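Local coordinates for HD domain-containing protein (Aquifex aeolicus, PDB 2HEK) that is of unknown function but, as an HD-domain protein that binds zinc and GDP, may act as a dGTPase, at residues A[182-185]-A[186-190]; A[319-322]-A[323-327]. All coordinates share one frame; numbering follows the deposited sequence.

Contact 1 (182-190), a short helix leading into strand 189-192, and contact 2 (319-327), a loop leading into strand 326-329, feed the same mixed sheet, in which strand 195-199 lies between those two strands. Their centres are 16 Å apart and their nearest atoms about 7 Å, so they do not touch, but Phe-158 meets Leu-185 and Leu-189 from one and Ile-325 from the other, and helix 203-221 packs against both. In contact 1 the Tyr-182 side chain is about 10 Å from that of the zinc ligand His-54, and Arg-184 forms a salt bridge with Glu-4, a GDP-pocket residue, of the second subunit. Contact 2 lies away from the annotated sites.

Contact 1. Residues A[182-185]-A[186-190]; sequences YDRL and ISTLR
Leu-185 and Thr-188 meet at the carbonyl of Leu-185, whose oxygen takes two bonds from the same face of its plane: Thr-188 OG1, at 3.0 Å, lies closer to the plane, while Thr-188 N stands well above it. That N is shared with Arg-184 O, 3.2 Å away. With chi1 at 65°, OG1 sits between its own N and carbonyl carbon, turned back to the last turn of the helix. Leu-185 CD1 passes 4.1 Å from Thr-188 OG1 and 4.2 Å from Leu-189 CD2; Phe-158 and Ala-205 pack on Leu-185 as well. Ile-186 belongs to the first turn: its N reaches Tyr-182 O at 2.9 Å, nearly straight at 175°, and its CG1 rests 3.4 Å from the same oxygen. This is helix 183-187, with Tyr-182 at the N-cap position; Thr-188 is the first residue to leave helical geometry before strand 189-192. On the outer side, Ser-187 OG is the second donor to Arg-184 O, at 2.8 Å, and a water bridges OG to Arg-184 NH1. Thr-188 CG2 lies over one face of the Arg-184 guanidinium, offset toward its rim, while NH1 forms a salt bridge with Glu-4 of the second subunit.

Contact 2. Residues A[319-322]-A[323-327]; sequences EVYG and GNIYV
The Tyr-321 ring has the N-CA bond of Gly-323 over one face. Gly-323 N stands 3.3 Å above the ring plane, over its centre, with its N-H directed down at the ring, an arrangement consistent with an N-H...pi interaction. Gly-323 CA follows over the phenol end of the same face, 3.3 Å from Tyr-321 CZ, while the Gly-322 carbonyl rises away from the ring. At the edge, near the ring plane, Ile-325 CD1 comes to 4.0 Å from Tyr-321 CE1, with CB and CG1 of the isoleucine alongside that same carbon. The His-337 ring also meets Tyr-321, its plane turned by about 60°, and His-337 ND1 is hydrogen-bonded to the phenol OH, which fixes the far end of the tyrosine. A chi1 of 166° sets CG anti to the tyrosine's backbone N and swings the ring to the side of the carbonyl, where Gly-323 N comes over its centre.

Gly-323 has a positive phi of 77°, a conformation that favours glycine. No clear hydrogen bond spans the turn; its contacts are the ring against Gly-323 and Ile-325. The amide N of Ile-325 is buried here and has no partner in the model.

Beyond the turn, Ile-325 pairs through its backbone with Ala-336 and packs on Leu-206 of helix 203-221, while Tyr-326 and Val-327 enter strand 326-329 between strands 195-199 and 332-335. On the incoming side, the loop has just left strand 311-318, and Val-320 rests against Tyr-214 of helix 203-221.

Contact 1. Residues A[182-185]-A[186-190]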
loop_
_atom_site.group_PDB
_atom_site.type_symbol
_atom_site.label_atom_id
_atom_site.label_comp_id
_atom_site.label_asym_id
_atom_site.label_seq_id
_atom_site.Cartn_x
_atom_site.Cartn_y
_atom_site.Cartn_z
ATOM N N TYR A 182 5.154 -1.492 -12.081
ATOM C CA TYR A 182 5.101 -1.510 -13.539
ATOM C C TYR A 182 4.426 -2.772 -14.138
ATOM O O TYR A 182 4.615 -3.084 -15.275
ATOM C CB TYR A 182 6.490 -1.203 -14.132
ATOM C CG TYR A 182 7.252 0.007 -13.521
ATOM C CD1 TYR A 182 8.554 -0.158 -13.037
ATOM C CD2 TYR A 182 6.661 1.275 -13.388
ATOM C CE1 TYR A 182 9.259 0.898 -12.454
ATOM C CE2 TYR A 182 7.369 2.347 -12.791
ATOM C CZ TYR A 182 8.674 2.134 -12.341
ATOM O OH TYR A 182 9.441 3.148 -11.783
ATOM N N ASP A 183 3.586 -3.459 -13.372
ATOM C CA ASP A 183 2.817 -4.604 -13.858
ATOM C C ASP A 183 1.943 -4.216 -15.053
ATOM O O ASP A 183 1.932 -4.893 -16.085
ATOM C CB ASP A 183 1.933 -5.097 -12.725
ATOM C CG ASP A 183 1.424 -6.478 -12.949
ATOM O OD1 ASP A 183 0.384 -6.627 -13.666
ATOM O OD2 ASP A 183 2.052 -7.411 -12.373
ATOM N N ARG A 184 1.219 -3.114 -14.913
ATOM C CA ARG A 184 0.438 -2.543 -16.001
ATOM C C ARG A 184 1.297 -2.196 -17.213
ATOM O O ARG A 184 0.954 -2.582 -18.331
ATOM C CB ARG A 184 -0.387 -1.318 -15.523
ATOM C CG ARG A 184 -1.224 -0.641 -16.644
ATOM C CD ARG A 184 -2.216 -1.622 -17.325
ATOM N NE ARG A 184 -3.119 -0.879 -18.189
ATOM C CZ ARG A 184 -4.099 -1.413 -18.916
ATOM N NH1 ARG A 184 -4.345 -2.719 -18.857
ATOM N NH2 ARG A 184 -4.855 -0.620 -19.675
ATOM N N LEU A 185 2.419 -1.507 -17.007
ATOM C CA LEU A 185 3.281 -1.139 -18.131
ATOM C C LEU A 185 3.741 -2.395 -18.851
ATOM O O LEU A 185 3.606 -2.496 -20.081
ATOM C CB LEU A 185 4.512 -0.327 -17.668
ATOM C CG LEU A 185 5.450 0.135 -18.784
ATOM C CD1 LEU A 185 4.752 0.930 -19.968
ATOM C CD2 LEU A 185 6.630 0.922 -18.216
ATOM N N ILE A 186 4.267 -3.355 -18.101
ATOM C CA ILE A 186 4.695 -4.640 -18.701
ATOM C C ILE A 186 3.557 -5.255 -19.547
ATOM O O ILE A 186 3.799 -5.684 -20.673
ATOM C CB ILE A 186 5.179 -5.624 -17.628
ATOM C CG1 ILE A 186 6.542 -5.151 -17.089
ATOM C CG2 ILE A 186 5.257 -7.087 -18.162
ATOM C CD1 ILE A 186 7.032 -5.870 -15.860
ATOM N N SER A 187 2.327 -5.259 -19.042
ATOM C CA SER A 187 1.228 -5.920 -19.777
ATOM C C SER A 187 0.882 -5.255 -21.117
ATOM O O SER A 187 0.321 -5.904 -22.015
ATOM C CB SER A 187 -0.040 -6.052 -18.909
ATOM O OG SER A 187 -0.705 -4.803 -18.841
ATOM N N THR A 188 1.200 -3.973 -21.253
ATOM C CA THR A 188 0.909 -3.232 -22.481
ATOM C C THR A 188 2.074 -3.188 -23.474
ATOM O O THR A 188 1.974 -2.508 -24.501
ATOM C CB THR A 188 0.448 -1.776 -22.199
ATOM O OG1 THR A 188 1.523 -1.016 -21.603
ATOM C CG2 THR A 188 -0.733 -1.793 -21.301
ATOM N N LEU A 189 3.161 -3.908 -23.197
ATOM C CA LEU A 189 4.317 -3.866 -24.092
ATOM C C LEU A 189 3.989 -4.780 -25.255
ATOM O O LEU A 189 3.247 -5.738 -25.081
ATOM C CB LEU A 189 5.619 -4.344 -23.416
ATOM C CG LEU A 189 6.123 -3.489 -22.230
ATOM C CD1 LEU A 189 7.437 -4.034 -21.627
ATOM C CD2 LEU A 189 6.228 -1.992 -22.634
ATOM N N ARG A 190 4.530 -4.464 -26.428
ATOM C CA ARG A 190 4.363 -5.303 -27.623
ATOM C C ARG A 190 5.706 -5.362 -28.330
ATOM O O ARG A 190 6.510 -4.453 -28.184
ATOM C CB ARG A 190 3.349 -4.680 -28.594
ATOM C CG ARG A 190 1.970 -4.420 -28.017
ATOM C CD ARG A 190 1.174 -5.686 -27.824
ATOM N NE ARG A 190 -0.204 -5.395 -27.418
ATOM C CZ ARG A 190 -0.607 -5.395 -26.142
ATOM N NH1 ARG A 190 0.261 -5.666 -25.158
ATOM N NH2 ARG A 190 -1.866 -5.117 -25.837
HETATM O O HOH W 1 -3.149 -4.854 -17.155
#

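Contact 2. Residues A[319-322]-A[323-327]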
loop_
_atom_site.group_PDB
_atom_site.type_symbol
_atom_site.label_atom_id
_atom_site.label_comp_id
_atom_site.label_asym_id
_atom_site.label_seq_id
_atom_site.Cartn_x
_atom_site.Cartn_y
_atom_site.Cartn_z
ATOM N N GLU A 319 18.144 13.942 -19.509
ATOM C CA GLU A 319 16.923 13.914 -20.298
ATOM C C GLU A 319 15.873 13.023 -19.654
ATOM O O GLU A 319 16.108 11.858 -19.412
ATOM C CB GLU A 319 17.208 13.392 -21.716
ATOM C CG GLU A 319 17.688 14.448 -22.730
ATOM C CD GLU A 319 17.602 13.934 -24.162
ATOM O OE1 GLU A 319 18.245 12.898 -24.470
ATOM O OE2 GLU A 319 16.879 14.558 -24.976
ATOM N N VAL A 320 14.699 13.584 -19.436
ATOM C CA VAL A 320 13.592 12.892 -18.789
ATOM C C VAL A 320 12.851 12.038 -19.829
ATOM O O VAL A 320 12.223 11.021 -19.499
ATOM C CB VAL A 320 12.659 13.942 -18.170
ATOM C CG1 VAL A 320 11.311 13.341 -17.701
ATOM C CG2 VAL A 320 13.395 14.687 -17.034
ATOM N N TYR A 321 12.924 12.462 -21.088
ATOM C CA TYR A 321 12.426 11.661 -22.193
ATOM C C TYR A 321 13.406 11.836 -23.354
ATOM O O TYR A 321 13.718 12.963 -23.728
ATOM C CB TYR A 321 11.036 12.115 -22.601
ATOM C CG TYR A 321 10.580 11.556 -23.946
ATOM C CD1 TYR A 321 10.467 10.178 -24.147
ATOM C CD2 TYR A 321 10.253 12.405 -25.005
ATOM C CE1 TYR A 321 10.048 9.653 -25.382
ATOM C CE2 TYR A 321 9.831 11.894 -26.246
ATOM C CZ TYR A 321 9.727 10.519 -26.425
ATOM O OH TYR A 321 9.306 9.993 -27.643
ATOM N N GLY A 322 13.885 10.730 -23.905
ATOM C CA GLY A 322 14.926 10.771 -24.952
ATOM C C GLY A 322 14.476 10.854 -26.408
ATOM O O GLY A 322 15.321 10.855 -27.308
ATOM N N GLY A 323 13.165 10.918 -26.650
ATOM C CA GLY A 323 12.614 11.031 -28.008
ATOM C C GLY A 323 12.583 9.751 -28.846
ATOM O O GLY A 323 12.214 9.789 -30.022
ATOM N N ASN A 324 12.944 8.624 -28.239
ATOM C CA ASN A 324 13.145 7.359 -28.942
ATOM C C ASN A 324 12.296 6.196 -28.410
ATOM O O ASN A 324 12.770 5.058 -28.327
ATOM C CB ASN A 324 14.608 6.925 -28.856
ATOM C CG ASN A 324 15.554 7.938 -29.471
ATOM O OD1 ASN A 324 15.260 8.522 -30.512
ATOM N ND2 ASN A 324 16.694 8.149 -28.824
ATOM N N ILE A 325 11.051 6.484 -28.040
ATOM C CA ILE A 325 10.133 5.448 -27.590
ATOM C C ILE A 325 8.917 5.369 -28.503
ATOM O O ILE A 325 8.289 6.381 -28.781
ATOM C CB ILE A 325 9.638 5.649 -26.110
ATOM C CG1 ILE A 325 10.837 5.651 -25.133
ATOM C CG2 ILE A 325 8.621 4.529 -25.762
ATOM C CD1 ILE A 325 10.450 6.029 -23.659
ATOM N N TYR A 326 8.582 4.148 -28.918
ATOM C CA TYR A 326 7.456 3.922 -29.817
ATOM C C TYR A 326 6.201 3.407 -29.145
ATOM O O TYR A 326 6.247 2.612 -28.205
ATOM C CB TYR A 326 7.862 2.964 -30.930
ATOM C CG TYR A 326 8.915 3.532 -31.838
ATOM C CD1 TYR A 326 10.245 3.170 -31.693
ATOM C CD2 TYR A 326 8.580 4.442 -32.831
ATOM C CE1 TYR A 326 11.218 3.692 -32.517
ATOM C CE2 TYR A 326 9.542 4.966 -33.671
ATOM C CZ TYR A 326 10.853 4.591 -33.506
ATOM O OH TYR A 326 11.817 5.114 -34.340
ATOM N N VAL A 327 5.083 3.896 -29.646
ATOM C CA VAL A 327 3.780 3.528 -29.183
ATOM C C VAL A 327 3.034 2.998 -30.401
ATOM O O VAL A 327 3.014 3.652 -31.439
ATOM C CB VAL A 327 3.037 4.743 -28.583
ATOM C CG1 VAL A 327 1.587 4.387 -28.312
ATOM C CG2 VAL A 327 3.743 5.214 -27.261
#